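Local coordinates for initiator protein NS1 (Murine minute virus, PDB 4R94) that nicks and unwinds DNA as the endonuclease and helicase that initiates viral DNA replication, the part described here being its N-terminal origin-binding nickase domain, at residues K31-Q36 and N180-L185; E76-E81 and I217-P222; F88-L93 and R155-A160; W120-G125 and P222-Y227. All blocks are in the same frame, centred on the assembly; numbering follows the deposited sequence.

Contact 1 of 4, residues K31-Q36 and N180-L185; sequences KNENVQ and NEWVTL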
loop_
_atom_site.group_PDB
_atom_site.type_symbol
_atom_site.label_atom_id
_atom_site.label_comp_id
_atom_site.label_asym_id
_atom_site.label_seq_id
_atom_site.Cartn_x
_atom_site.Cartn_y
_atom_site.Cartn_z
ATOM N N LYS A 31 -1.591 -4.180 6.346
ATOM C CA LYS A 31 -2.433 -3.548 7.362
ATOM C C LYS A 31 -1.810 -3.636 8.731
ATOM O O LYS A 31 -0.706 -4.144 8.893
ATOM C CB LYS A 31 -3.820 -4.193 7.377
ATOM C CG LYS A 31 -3.799 -5.633 7.799
ATOM C CD LYS A 31 -5.169 -6.269 7.557
ATOM C CE LYS A 31 -5.121 -7.766 7.744
ATOM N NZ LYS A 31 -6.417 -8.388 7.306
ATOM N N ASN A 32 -2.515 -3.114 9.719
ATOM C CA ASN A 32 -2.173 -3.429 11.101
ATOM C C ASN A 32 -3.473 -3.543 11.871
ATOM O O ASN A 32 -4.548 -3.246 11.345
ATOM C CB ASN A 32 -1.207 -2.413 11.730
ATOM C CG ASN A 32 -1.716 -0.978 11.709
ATOM O OD1 ASN A 32 -2.911 -0.718 11.738
ATOM N ND2 ASN A 32 -0.781 -0.035 11.701
ATOM N N GLU A 33 -3.370 -4.072 13.078
ATOM C CA GLU A 33 -4.538 -4.260 13.934
ATOM C C GLU A 33 -4.162 -3.721 15.285
ATOM O O GLU A 33 -2.985 -3.640 15.616
ATOM C CB GLU A 33 -4.941 -5.734 14.016
ATOM C CG GLU A 33 -5.389 -6.295 12.676
ATOM C CD GLU A 33 -5.658 -7.776 12.708
ATOM O OE1 GLU A 33 -5.533 -8.378 13.797
ATOM O OE2 GLU A 33 -5.989 -8.333 11.633
ATOM N N ASN A 34 -5.159 -3.323 16.057
ATOM C CA ASN A 34 -4.915 -2.758 17.374
ATOM C C ASN A 34 -4.411 -3.799 18.347
ATOM O O ASN A 34 -4.859 -4.952 18.318
ATOM C CB ASN A 34 -6.192 -2.121 17.896
ATOM C CG ASN A 34 -6.651 -0.993 17.024
ATOM O OD1 ASN A 34 -5.837 -0.194 16.557
ATOM N ND2 ASN A 34 -7.961 -0.927 16.775
ATOM N N VAL A 35 -3.449 -3.409 19.184
ATOM C CA VAL A 35 -2.837 -4.345 20.108
ATOM C C VAL A 35 -2.715 -3.690 21.472
ATOM O O VAL A 35 -2.358 -2.522 21.568
ATOM C CB VAL A 35 -1.434 -4.802 19.624
ATOM C CG1 VAL A 35 -0.799 -5.746 20.637
ATOM C CG2 VAL A 35 -1.537 -5.485 18.276
ATOM N N GLN A 36 -3.042 -4.433 22.524
ATOM C CA GLN A 36 -2.724 -3.963 23.859
ATOM C C GLN A 36 -1.811 -4.962 24.541
ATOM O O GLN A 36 -2.166 -6.127 24.714
ATOM C CB GLN A 36 -3.978 -3.742 24.701
ATOM C CG GLN A 36 -3.606 -3.036 26.006
ATOM C CD GLN A 36 -4.750 -2.979 26.981
ATOM O OE1 GLN A 36 -4.968 -3.918 27.749
ATOM N NE2 GLN A 36 -5.487 -1.874 26.964
ATOM N N ASN A 180 -1.127 -13.204 12.792
ATOM C CA ASN A 180 -2.406 -12.661 12.375
ATOM C C ASN A 180 -2.403 -12.096 10.955
ATOM O O ASN A 180 -3.343 -11.401 10.561
ATOM C CB ASN A 180 -2.863 -11.578 13.345
ATOM C CG ASN A 180 -3.390 -12.153 14.647
ATOM O OD1 ASN A 180 -4.549 -12.550 14.735
ATOM N ND2 ASN A 180 -2.546 -12.205 15.655
ATOM N N GLU A 181 -1.339 -12.398 10.215
ATOM C CA GLU A 181 -1.236 -12.084 8.796
ATOM C C GLU A 181 -1.567 -10.636 8.484
ATOM O O GLU A 181 -2.570 -10.341 7.819
ATOM C CB GLU A 181 -2.149 -13.008 7.986
ATOM C CG GLU A 181 -1.726 -14.462 8.055
ATOM C CD GLU A 181 -2.373 -15.316 6.977
ATOM O OE1 GLU A 181 -3.429 -14.926 6.430
ATOM O OE2 GLU A 181 -1.804 -16.380 6.673
ATOM N N TRP A 182 -0.714 -9.731 8.959
ATOM C CA TRP A 182 -0.903 -8.320 8.666
ATOM C C TRP A 182 -0.487 -7.971 7.230
ATOM O O TRP A 182 -0.569 -6.808 6.830
ATOM C CB TRP A 182 -0.119 -7.462 9.663
ATOM C CG TRP A 182 -0.737 -7.434 11.041
ATOM C CD1 TRP A 182 -1.758 -8.216 11.507
ATOM C CD2 TRP A 182 -0.374 -6.567 12.121
ATOM N NE1 TRP A 182 -2.044 -7.892 12.819
ATOM C CE2 TRP A 182 -1.205 -6.882 13.215
ATOM C CE3 TRP A 182 0.582 -5.556 12.269
ATOM C CZ2 TRP A 182 -1.111 -6.224 14.443
ATOM C CZ3 TRP A 182 0.680 -4.904 13.487
ATOM C CH2 TRP A 182 -0.165 -5.239 14.556
ATOM N N VAL A 183 -0.010 -8.964 6.475
ATOM C CA VAL A 183 -0.036 -8.848 5.023
ATOM C C VAL A 183 -0.922 -9.954 4.493
ATOM O O VAL A 183 -0.649 -11.126 4.761
ATOM C CB VAL A 183 1.345 -8.983 4.368
ATOM C CG1 VAL A 183 1.204 -8.861 2.866
ATOM C CG2 VAL A 183 2.319 -7.909 4.906
ATOM N N THR A 184 -1.976 -9.599 3.758
ATOM C CA THR A 184 -2.855 -10.613 3.174
ATOM C C THR A 184 -2.614 -10.733 1.669
ATOM O O THR A 184 -2.146 -9.791 1.029
ATOM C CB THR A 184 -4.342 -10.304 3.429
ATOM O OG1 THR A 184 -4.717 -9.080 2.785
ATOM C CG2 THR A 184 -4.636 -10.204 4.911
ATOM N N LEU A 185 -2.959 -11.898 1.121
ATOM C CA LEU A 185 -2.848 -12.195 -0.303
ATOM C C LEU A 185 -4.223 -12.591 -0.838
ATOM O O LEU A 185 -4.906 -13.410 -0.226
ATOM C CB LEU A 185 -1.841 -13.326 -0.523
ATOM C CG LEU A 185 -1.828 -13.996 -1.896
ATOM C CD1 LEU A 185 -1.181 -13.097 -2.941
ATOM C CD2 LEU A 185 -1.127 -15.352 -1.780
HETATM O O HOH W 1 -5.342 -10.885 8.082
HETATM O O HOH W 2 -5.913 -10.672 10.731
HETATM O O HOH W 3 -6.564 -10.887 13.322
#

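Contact 2 of 4, residues E76-E81 and I217-P222; sequences ETTVDE and ISTSPP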
loop_
_atom_site.group_PDB
_atom_site.type_symbol
_atom_site.label_atom_id
_atom_site.label_comp_id
_atom_site.label_asym_id
_atom_site.label_seq_id
_atom_site.Cartn_x
_atom_site.Cartn_y
_atom_site.Cartn_z
ATOM N N GLU A 76 -10.651 22.949 0.503
ATOM C CA GLU A 76 -9.748 22.826 1.642
ATOM C C GLU A 76 -9.618 21.373 2.085
ATOM O O GLU A 76 -10.527 20.566 1.893
ATOM C CB GLU A 76 -10.223 23.696 2.811
ATOM C CG GLU A 76 -11.442 23.160 3.558
ATOM C CD GLU A 76 -12.747 23.375 2.807
ATOM O OE1 GLU A 76 -12.733 24.056 1.758
ATOM O OE2 GLU A 76 -13.789 22.864 3.268
ATOM N N THR A 77 -8.471 21.047 2.667
ATOM C CA THR A 77 -8.223 19.717 3.201
ATOM C C THR A 77 -8.012 19.818 4.706
ATOM O O THR A 77 -7.236 20.654 5.168
ATOM C CB THR A 77 -6.990 19.063 2.550
ATOM O OG1 THR A 77 -6.876 19.490 1.186
ATOM C CG2 THR A 77 -7.098 17.549 2.603
ATOM N N THR A 78 -8.705 18.984 5.473
ATOM C CA THR A 78 -8.557 19.012 6.925
ATOM C C THR A 78 -8.168 17.651 7.500
ATOM O O THR A 78 -8.578 17.306 8.604
ATOM C CB THR A 78 -9.859 19.483 7.626
ATOM O OG1 THR A 78 -10.961 18.676 7.195
ATOM C CG2 THR A 78 -10.143 20.947 7.312
ATOM N N VAL A 79 -7.392 16.874 6.752
ATOM C CA VAL A 79 -6.884 15.611 7.284
ATOM C C VAL A 79 -5.886 15.901 8.404
ATOM O O VAL A 79 -5.020 16.759 8.240
ATOM C CB VAL A 79 -6.201 14.757 6.193
ATOM C CG1 VAL A 79 -5.639 13.475 6.794
ATOM C CG2 VAL A 79 -7.186 14.437 5.069
ATOM N N ASP A 80 -6.014 15.193 9.530
ATOM C CA ASP A 80 -5.093 15.350 10.664
ATOM C C ASP A 80 -3.633 15.246 10.232
ATOM O O ASP A 80 -3.277 14.426 9.385
ATOM C CB ASP A 80 -5.358 14.295 11.753
ATOM C CG ASP A 80 -6.634 14.550 12.534
ATOM O OD1 ASP A 80 -7.233 15.637 12.381
ATOM O OD2 ASP A 80 -7.039 13.656 13.311
ATOM N N GLU A 81 -2.787 16.074 10.827
ATOM C CA GLU A 81 -1.367 16.029 10.544
ATOM C C GLU A 81 -0.761 14.683 10.927
ATOM O O GLU A 81 0.096 14.169 10.203
ATOM C CB GLU A 81 -0.649 17.162 11.275
ATOM C CG GLU A 81 -1.035 18.526 10.740
ATOM C CD GLU A 81 -0.836 18.628 9.240
ATOM O OE1 GLU A 81 0.260 18.261 8.760
ATOM O OE2 GLU A 81 -1.775 19.062 8.537
ATOM N N ILE A 217 -9.968 11.102 0.474
ATOM C CA ILE A 217 -10.122 11.489 1.872
ATOM C C ILE A 217 -9.641 12.924 2.089
ATOM O O ILE A 217 -8.499 13.269 1.765
ATOM C CB ILE A 217 -9.350 10.534 2.799
ATOM C CG1 ILE A 217 -9.960 9.131 2.728
ATOM C CG2 ILE A 217 -9.300 11.078 4.239
ATOM C CD1 ILE A 217 -9.078 8.064 3.371
ATOM N N SER A 218 -10.508 13.760 2.652
ATOM C CA SER A 218 -10.181 15.174 2.836
ATOM C C SER A 218 -10.456 15.658 4.255
ATOM O O SER A 218 -10.288 16.837 4.560
ATOM C CB SER A 218 -10.980 16.020 1.848
ATOM O OG SER A 218 -12.359 15.728 1.981
ATOM N N THR A 219 -10.886 14.741 5.114
ATOM C CA THR A 219 -11.296 15.081 6.469
ATOM C C THR A 219 -10.765 14.080 7.481
ATOM O O THR A 219 -10.384 12.965 7.130
ATOM C CB THR A 219 -12.841 15.119 6.600
ATOM O OG1 THR A 219 -13.369 13.806 6.373
ATOM C CG2 THR A 219 -13.459 16.075 5.594
ATOM N N SER A 220 -10.745 14.487 8.743
ATOM C CA SER A 220 -10.602 13.539 9.837
ATOM C C SER A 220 -11.842 13.654 10.724
ATOM O O SER A 220 -12.195 14.752 11.150
ATOM C CB SER A 220 -9.325 13.793 10.630
ATOM O OG SER A 220 -8.176 13.422 9.881
ATOM N N PRO A 221 -12.528 12.529 10.985
ATOM C CA PRO A 221 -12.229 11.155 10.564
ATOM C C PRO A 221 -12.421 10.954 9.067
ATOM O O PRO A 221 -13.289 11.596 8.474
ATOM C CB PRO A 221 -13.247 10.309 11.349
ATOM C CG PRO A 221 -13.840 11.236 12.375
ATOM C CD PRO A 221 -13.776 12.591 11.761
ATOM N N PRO A 222 -11.618 10.067 8.463
ATOM C CA PRO A 222 -11.675 9.796 7.023
ATOM C C PRO A 222 -13.033 9.275 6.584
ATOM O O PRO A 222 -13.701 8.571 7.349
ATOM C CB PRO A 222 -10.611 8.712 6.818
ATOM C CG PRO A 222 -9.746 8.771 8.014
ATOM C CD PRO A 222 -10.614 9.233 9.143
HETATM O O HOH W 4 -11.971 17.249 9.151
#

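Contact 3 of 4, residues F88-L93 and R155-A160; sequences FIFDSL and RWLVTA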
loop_
_atom_site.group_PDB
_atom_site.type_symbol
_atom_site.label_atom_id
_atom_site.label_comp_id
_atom_site.label_asym_id
_atom_site.label_seq_id
_atom_site.Cartn_x
_atom_site.Cartn_y
_atom_site.Cartn_z
ATOM N N PHE A 88 2.467 8.582 5.270
ATOM C CA PHE A 88 3.732 8.766 4.549
ATOM C C PHE A 88 4.782 7.758 5.017
ATOM O O PHE A 88 5.493 7.151 4.207
ATOM C CB PHE A 88 4.287 10.183 4.734
ATOM C CG PHE A 88 3.374 11.258 4.236
ATOM C CD1 PHE A 88 2.398 10.973 3.285
ATOM C CD2 PHE A 88 3.485 12.550 4.724
ATOM C CE1 PHE A 88 1.551 11.968 2.831
ATOM C CE2 PHE A 88 2.640 13.549 4.269
ATOM C CZ PHE A 88 1.677 13.257 3.328
ATOM N N ILE A 89 4.881 7.594 6.332
ATOM C CA ILE A 89 5.759 6.585 6.892
ATOM C C ILE A 89 5.370 5.193 6.384
ATOM O O ILE A 89 6.225 4.453 5.948
ATOM C CB ILE A 89 5.742 6.622 8.425
ATOM C CG1 ILE A 89 6.444 7.911 8.895
ATOM C CG2 ILE A 89 6.426 5.378 9.001
ATOM C CD1 ILE A 89 6.316 8.187 10.378
ATOM N N PHE A 90 4.089 4.838 6.428
ATOM C CA PHE A 90 3.714 3.496 5.974
ATOM C C PHE A 90 4.023 3.303 4.488
ATOM O O PHE A 90 4.410 2.210 4.074
ATOM C CB PHE A 90 2.236 3.221 6.242
ATOM C CG PHE A 90 1.919 2.877 7.667
ATOM C CD1 PHE A 90 2.849 2.230 8.484
ATOM C CD2 PHE A 90 0.671 3.187 8.193
ATOM C CE1 PHE A 90 2.534 1.906 9.811
ATOM C CE2 PHE A 90 0.354 2.847 9.501
ATOM C CZ PHE A 90 1.283 2.215 10.311
ATOM N N ASP A 91 3.876 4.357 3.686
ATOM C CA ASP A 91 4.195 4.234 2.255
ATOM C C ASP A 91 5.653 3.840 2.096
ATOM O O ASP A 91 5.976 2.923 1.338
ATOM C CB ASP A 91 3.904 5.538 1.507
ATOM C CG ASP A 91 3.828 5.342 0.004
ATOM O OD1 ASP A 91 2.959 4.564 -0.448
ATOM O OD2 ASP A 91 4.647 5.962 -0.717
ATOM N N SER A 92 6.529 4.487 2.863
ATOM C CA SER A 92 7.946 4.138 2.789
ATOM C C SER A 92 8.205 2.708 3.267
ATOM O O SER A 92 9.006 2.006 2.659
ATOM C CB SER A 92 8.827 5.148 3.579
ATOM O OG SER A 92 8.709 5.022 4.992
ATOM N N LEU A 93 7.540 2.274 4.343
ATOM C CA LEU A 93 7.759 0.935 4.886
ATOM C C LEU A 93 7.230 -0.178 3.974
ATOM O O LEU A 93 7.889 -1.225 3.823
ATOM C CB LEU A 93 7.119 0.801 6.274
ATOM C CG LEU A 93 7.714 1.692 7.374
ATOM C CD1 LEU A 93 6.941 1.433 8.654
ATOM C CD2 LEU A 93 9.222 1.454 7.580
ATOM N N ARG A 155 8.813 -6.906 10.832
ATOM C CA ARG A 155 10.116 -6.419 11.263
ATOM C C ARG A 155 10.192 -4.907 11.264
ATOM O O ARG A 155 10.650 -4.307 12.251
ATOM C CB ARG A 155 11.219 -6.992 10.375
ATOM C CG ARG A 155 11.572 -8.408 10.766
ATOM C CD ARG A 155 12.588 -9.009 9.839
ATOM N NE ARG A 155 13.900 -8.383 10.007
ATOM C CZ ARG A 155 14.968 -8.687 9.279
ATOM N NH1 ARG A 155 14.884 -9.619 8.339
ATOM N NH2 ARG A 155 16.118 -8.062 9.495
ATOM N N TRP A 156 9.758 -4.288 10.167
ATOM C CA TRP A 156 9.813 -2.830 10.075
ATOM C C TRP A 156 8.840 -2.144 11.022
ATOM O O TRP A 156 9.171 -1.117 11.609
ATOM C CB TRP A 156 9.548 -2.371 8.636
ATOM C CG TRP A 156 10.777 -2.426 7.808
ATOM C CD1 TRP A 156 11.043 -3.291 6.785
ATOM C CD2 TRP A 156 11.959 -1.630 7.979
ATOM N NE1 TRP A 156 12.299 -3.056 6.282
ATOM C CE2 TRP A 156 12.885 -2.040 6.998
ATOM C CE3 TRP A 156 12.310 -0.593 8.851
ATOM C CZ2 TRP A 156 14.146 -1.457 6.867
ATOM C CZ3 TRP A 156 13.569 -0.012 8.720
ATOM C CH2 TRP A 156 14.465 -0.445 7.732
ATOM N N LEU A 157 7.635 -2.695 11.181
ATOM C CA LEU A 157 6.696 -2.110 12.123
ATOM C C LEU A 157 7.256 -2.063 13.539
ATOM O O LEU A 157 7.113 -1.062 14.236
ATOM C CB LEU A 157 5.372 -2.879 12.125
ATOM C CG LEU A 157 4.495 -2.668 10.895
ATOM C CD1 LEU A 157 3.271 -3.563 11.003
ATOM C CD2 LEU A 157 4.050 -1.207 10.726
ATOM N N VAL A 158 7.896 -3.140 13.971
ATOM C CA VAL A 158 8.430 -3.155 15.334
ATOM C C VAL A 158 9.566 -2.136 15.458
ATOM O O VAL A 158 9.754 -1.523 16.513
ATOM C CB VAL A 158 8.894 -4.583 15.725
ATOM C CG1 VAL A 158 9.767 -4.566 16.983
ATOM C CG2 VAL A 158 7.651 -5.519 15.864
ATOM N N THR A 159 10.301 -1.916 14.378
ATOM C CA THR A 159 11.369 -0.911 14.425
ATOM C C THR A 159 10.791 0.511 14.430
ATOM O O THR A 159 11.347 1.414 15.069
ATOM C CB THR A 159 12.345 -1.075 13.249
ATOM O OG1 THR A 159 12.729 -2.454 13.137
ATOM C CG2 THR A 159 13.602 -0.220 13.462
ATOM N N ALA A 160 9.657 0.707 13.758
ATOM C CA ALA A 160 9.069 2.043 13.635
ATOM C C ALA A 160 8.112 2.392 14.779
ATOM O O ALA A 160 7.681 3.535 14.890
ATOM C CB ALA A 160 8.341 2.172 12.292
#

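Contact 4 of 4, residues W120-G125 and P222-Y227; sequences WGKDQG and PRDGGY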
loop_
_atom_site.group_PDB
_atom_site.type_symbol
_atom_site.label_atom_id
_atom_site.label_comp_id
_atom_site.label_asym_id
_atom_site.label_seq_id
_atom_site.Cartn_x
_atom_site.Cartn_y
_atom_site.Cartn_z
ATOM N N TRP A 120 -8.945 3.855 3.677
ATOM C CA TRP A 120 -9.505 3.800 5.016
ATOM C C TRP A 120 -10.799 3.030 4.941
ATOM O O TRP A 120 -11.769 3.499 4.356
ATOM C CB TRP A 120 -9.753 5.196 5.581
ATOM C CG TRP A 120 -10.164 5.170 7.014
ATOM C CD1 TRP A 120 -11.432 5.017 7.513
ATOM C CD2 TRP A 120 -9.301 5.298 8.141
ATOM N NE1 TRP A 120 -11.401 5.039 8.888
ATOM C CE2 TRP A 120 -10.104 5.216 9.298
ATOM C CE3 TRP A 120 -7.925 5.473 8.284
ATOM C CZ2 TRP A 120 -9.569 5.297 10.584
ATOM C CZ3 TRP A 120 -7.392 5.564 9.563
ATOM C CH2 TRP A 120 -8.214 5.477 10.696
ATOM N N GLY A 121 -10.795 1.837 5.510
ATOM C CA GLY A 121 -11.976 0.994 5.476
ATOM C C GLY A 121 -12.926 1.324 6.607
ATOM O O GLY A 121 -12.506 1.741 7.686
ATOM N N LYS A 122 -14.220 1.144 6.345
ATOM C CA LYS A 122 -15.253 1.395 7.338
ATOM C C LYS A 122 -14.981 0.660 8.648
ATOM O O LYS A 122 -15.138 1.222 9.738
ATOM C CB LYS A 122 -16.616 0.985 6.775
ATOM C CG LYS A 122 -17.719 0.890 7.813
ATOM C CD LYS A 122 -19.011 0.379 7.182
ATOM C CE LYS A 122 -20.022 -0.032 8.245
ATOM N NZ LYS A 122 -20.324 1.080 9.189
ATOM N N ASP A 123 -14.550 -0.592 8.533
ATOM C CA ASP A 123 -14.314 -1.429 9.701
ATOM C C ASP A 123 -12.843 -1.459 10.138
ATOM O O ASP A 123 -12.538 -1.249 11.315
ATOM C CB ASP A 123 -14.818 -2.847 9.420
ATOM C CG ASP A 123 -16.329 -2.891 9.157
ATOM O OD1 ASP A 123 -17.075 -2.151 9.834
ATOM O OD2 ASP A 123 -16.767 -3.658 8.273
ATOM N N GLN A 124 -11.937 -1.702 9.195
ATOM C CA GLN A 124 -10.522 -1.903 9.535
ATOM C C GLN A 124 -9.684 -0.626 9.597
ATOM O O GLN A 124 -8.590 -0.642 10.154
ATOM C CB GLN A 124 -9.865 -2.854 8.534
ATOM C CG GLN A 124 -9.665 -2.250 7.148
ATOM C CD GLN A 124 -8.989 -3.210 6.188
ATOM O OE1 GLN A 124 -7.917 -3.739 6.479
ATOM N NE2 GLN A 124 -9.621 -3.449 5.035
ATOM N N GLY A 125 -10.167 0.467 9.021
ATOM C CA GLY A 125 -9.398 1.698 9.030
ATOM C C GLY A 125 -8.275 1.638 8.013
ATOM O O GLY A 125 -8.478 1.117 6.922
ATOM N N PRO A 222 -11.618 10.067 8.463
ATOM C CA PRO A 222 -11.675 9.796 7.023
ATOM C C PRO A 222 -13.033 9.275 6.584
ATOM O O PRO A 222 -13.701 8.571 7.349
ATOM C CB PRO A 222 -10.611 8.712 6.818
ATOM C CG PRO A 222 -9.746 8.771 8.014
ATOM C CD PRO A 222 -10.614 9.233 9.143
ATOM N N ARG A 223 -13.430 9.619 5.364
ATOM C CA ARG A 223 -14.634 9.062 4.770
ATOM C C ARG A 223 -14.451 7.564 4.583
ATOM O O ARG A 223 -13.409 7.116 4.103
ATOM C CB ARG A 223 -14.932 9.726 3.431
ATOM C CG ARG A 223 -16.148 9.157 2.742
ATOM C CD ARG A 223 -16.264 9.642 1.311
ATOM N NE ARG A 223 -17.355 8.959 0.624
ATOM C CZ ARG A 223 -17.254 7.743 0.094
ATOM N NH1 ARG A 223 -16.104 7.074 0.163
ATOM N NH2 ARG A 223 -18.304 7.196 -0.510
ATOM N N ASP A 224 -15.450 6.779 4.962
ATOM C CA ASP A 224 -15.295 5.340 4.868
ATOM C C ASP A 224 -15.128 4.918 3.414
ATOM O O ASP A 224 -15.874 5.351 2.533
ATOM C CB ASP A 224 -16.470 4.623 5.525
ATOM C CG ASP A 224 -16.364 4.621 7.041
ATOM O OD1 ASP A 224 -15.281 4.982 7.565
ATOM O OD2 ASP A 224 -17.349 4.244 7.711
ATOM N N GLY A 225 -14.099 4.112 3.171
ATOM C CA GLY A 225 -13.823 3.597 1.842
ATOM C C GLY A 225 -13.008 4.524 0.956
ATOM O O GLY A 225 -12.739 4.191 -0.205
ATOM N N GLY A 226 -12.610 5.673 1.490
ATOM C CA GLY A 226 -11.873 6.650 0.703
ATOM C C GLY A 226 -10.401 6.287 0.571
ATOM O O GLY A 226 -9.915 5.401 1.267
ATOM N N TYR A 227 -9.701 6.956 -0.336
ATOM C CA TYR A 227 -8.257 6.733 -0.487
ATOM C C TYR A 227 -7.482 7.964 -0.024
ATOM O O TYR A 227 -7.959 9.107 -0.114
ATOM C CB TYR A 227 -7.894 6.392 -1.948
ATOM C CG TYR A 227 -7.874 7.598 -2.884
ATOM C CD1 TYR A 227 -9.049 8.074 -3.465
ATOM C CD2 TYR A 227 -6.683 8.259 -3.182
ATOM C CE1 TYR A 227 -9.038 9.180 -4.298
ATOM C CE2 TYR A 227 -6.658 9.355 -4.027
ATOM C CZ TYR A 227 -7.844 9.816 -4.577
ATOM O OH TYR A 227 -7.840 10.918 -5.409
#

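Contact 1 of 4, residues K31-Q36 and N180-L185
The Schellman motif that ends helix 167-179, with Glu-181 as its C-prime residue, delivers Trp-182, whose N closes the motif on Ala-177 O, onto Asn-32 and Glu-33, where the chain leaves strand 24-31 of the central antiparallel sheet. Lys-31 N donates to Trp-182 O (2.9 Å, 159° at the hydrogen), and Thr-184 with Val-29 continues the pairing into the sheet. Above one face of the indole lies backbone: Asn-32 CA makes a CH-pi contact 3.8 Å from the centroid of the six-membered ring, and Glu-33 N sits over the rim beside it. Val-35 CG2 meets the ring edge at CZ2 (3.9 Å). Tryptophan suits this place because one flat side chain can lie against two successive residues of extended backbone. Asn-32 turns its amide away from the ring, ND2 bonding to Trp-44 O. Lys-31, beside His-127 of the magnesium site, leaves its backbone with CG between N and the carbonyl carbon (chi1 65°); the extended chain then passes Glu-181 O, CE 3.6 Å from it. Its NZ gives a proton to a water 2.8 Å away that also reaches Glu-181 O. Farther along the same side, a second water donates to Glu-33 OE2 and Asn-180 O, a third to Glu-33 OE1 (2.8 Å) and Asn-180 OD1. A CH-pi contact over main chain is thus bordered on one side by a row of waters, and the lysine charge probably interacts favourably with carbonyls at the helix end.

Contact 2 of 4, residues E76-E81 and I217-P222
The side chains of Ser-220 and Asp-80 both turn beside their own backbone nitrogens (chi1 -71° and -73°), which sets the serine hydroxyl before Asp-80 N and the carboxylate against Ser-220 CB. Asp-80 N donates to Ser-220 OG over 2.8 Å in a nearly straight bond (174°), while Asp-80 OD1 lies 3.3 Å from Ser-220 CB. Asp-80 is the N-cap residue of helix 81-104, although its own carboxylate makes no capping bond; serine suits the opposite position because its short hydroxyl can accept from a main-chain N-H. Two residues earlier, Thr-78 N donates to Ser-218 O at 2.8 Å. One water bridges the loops, 2.6 Å from Thr-78 OG1 and accepting from Ser-220 N. Between these polar links Val-79 adds the apolar part: CG2 rests on Ser-218 C (3.6 Å) and approaches Ile-217 CG2 (4.1 Å), and Ile-217 in turn packs on Trp-120 of strand 112-121. The contact therefore ties the start of helix 81-104 to the loop before strand 227-232 through main-chain N-H groups that find a serine hydroxyl and a backbone carbonyl, at the price of burying Ile-217 O without a partner.

Contact 3 of 4, residues F88-L93 and R155-A160
Leu-93 on helix 81-104 lays its two methyls against Trp-156 and Ala-160 of helix 142-160, a helix-helix contact in the alpha/beta nickase fold of rolling-circle replication initiators. The short axes run closer to antiparallel than to perpendicular, 143° between their directions, and come no nearer than 11.1 Å, a wide separation, bridged here by leucine and aromatic side chains. From CB the leucine turns CG beside its backbone N (chi1 -65°), which directs the fork at the other helix although the CB bond itself does not aim there. At the fork, CD2 takes the tryptophan: it lies 3.9 Å from Trp-156 CE3 and 4.0 Å from Trp-156 CB, approaching the indole obliquely. CD1 goes to the methyl group of Ala-160, with 4.0 Å between CD1 and CB, and has a looser contact with Leu-157 CD2. A branched leucine suits this place because its two methyls can serve two neighbours one helical turn apart, and alanine opposite leaves room for one of them. The tryptophan keeps its polar end satisfied elsewhere, NE1 bonding to Glu-100 further along the first helix. Phe-90, one turn before Leu-93, stacks its ring on Trp-126 of strand 125-134, joining the helix to the sheet. The Phe-90 and Leu-157 side chains cross at about a right angle, Phe-90 CE1 standing 3.6 Å from Leu-157 CD2.

Contact 4 of 4, residues W120-G125 and P222-Y227
The indole of Trp-120 is overlapped by the ring of Pro-222, whose CG stands 3.7 Å from the centroid of the five-membered ring in a CH-pi contact. With Trp-120 CG anti to the backbone N (chi1 -173°), the indole lies along the proline, a compact, rigid partner for it. Pro-222 leads into a type II beta turn, Arg-223 to Gly-226, which brings the chain to strand 227-232, next to strand 112-121 in the central antiparallel sheet. On the opposite face Gly-125 CA sits 3.6 Å above the plane, a close approach suited to a residue with no side chain. The main chains join through Trp-120, whose N donates to Gly-226 O (3.0 Å) and whose O accepts from Gly-225 N (2.7 Å). Glycine fits the third position of this turn, where phi is positive (85°). Gly-121 and Gly-125 exchange backbone bonds across the hairpin, and Gly-125 O also holds ND1 of the magnesium ligand His-127. Strand 112-121 carries Glu-119, another ligand, directly before Trp-120. Asp-224 OD1 lies at the indole edge, its carboxylate 13° from the ring plane; Asp-224 OD2 is 3.4 Å from Lys-122 CG but 4.6 Å from NZ, beyond a salt bridge.

All four contacts lie in the one nickase domain. In chain order the first segments run contact 1, 2, 3, 4, but contact 3 closes first, nested within the loops of contacts 1 and 2, whereas contact 4 crosses all three others; contacts 1 and 2 also cross. Contacts 1 and 4 reach the same antiparallel sheet, their centres about 16 Å apart, and meet through Lys-31 and Gln-124. Contacts 2 and 4, about 12 Å between centres, share Pro-222 and touch through Ile-217. Contact 3 joins contact 1 where Leu-157 packs on Trp-182, but stays about 8 Å from contact 4 at nearest atoms. Helices and loops distant in sequence are thus assembled around the sheet carrying the magnesium ligands.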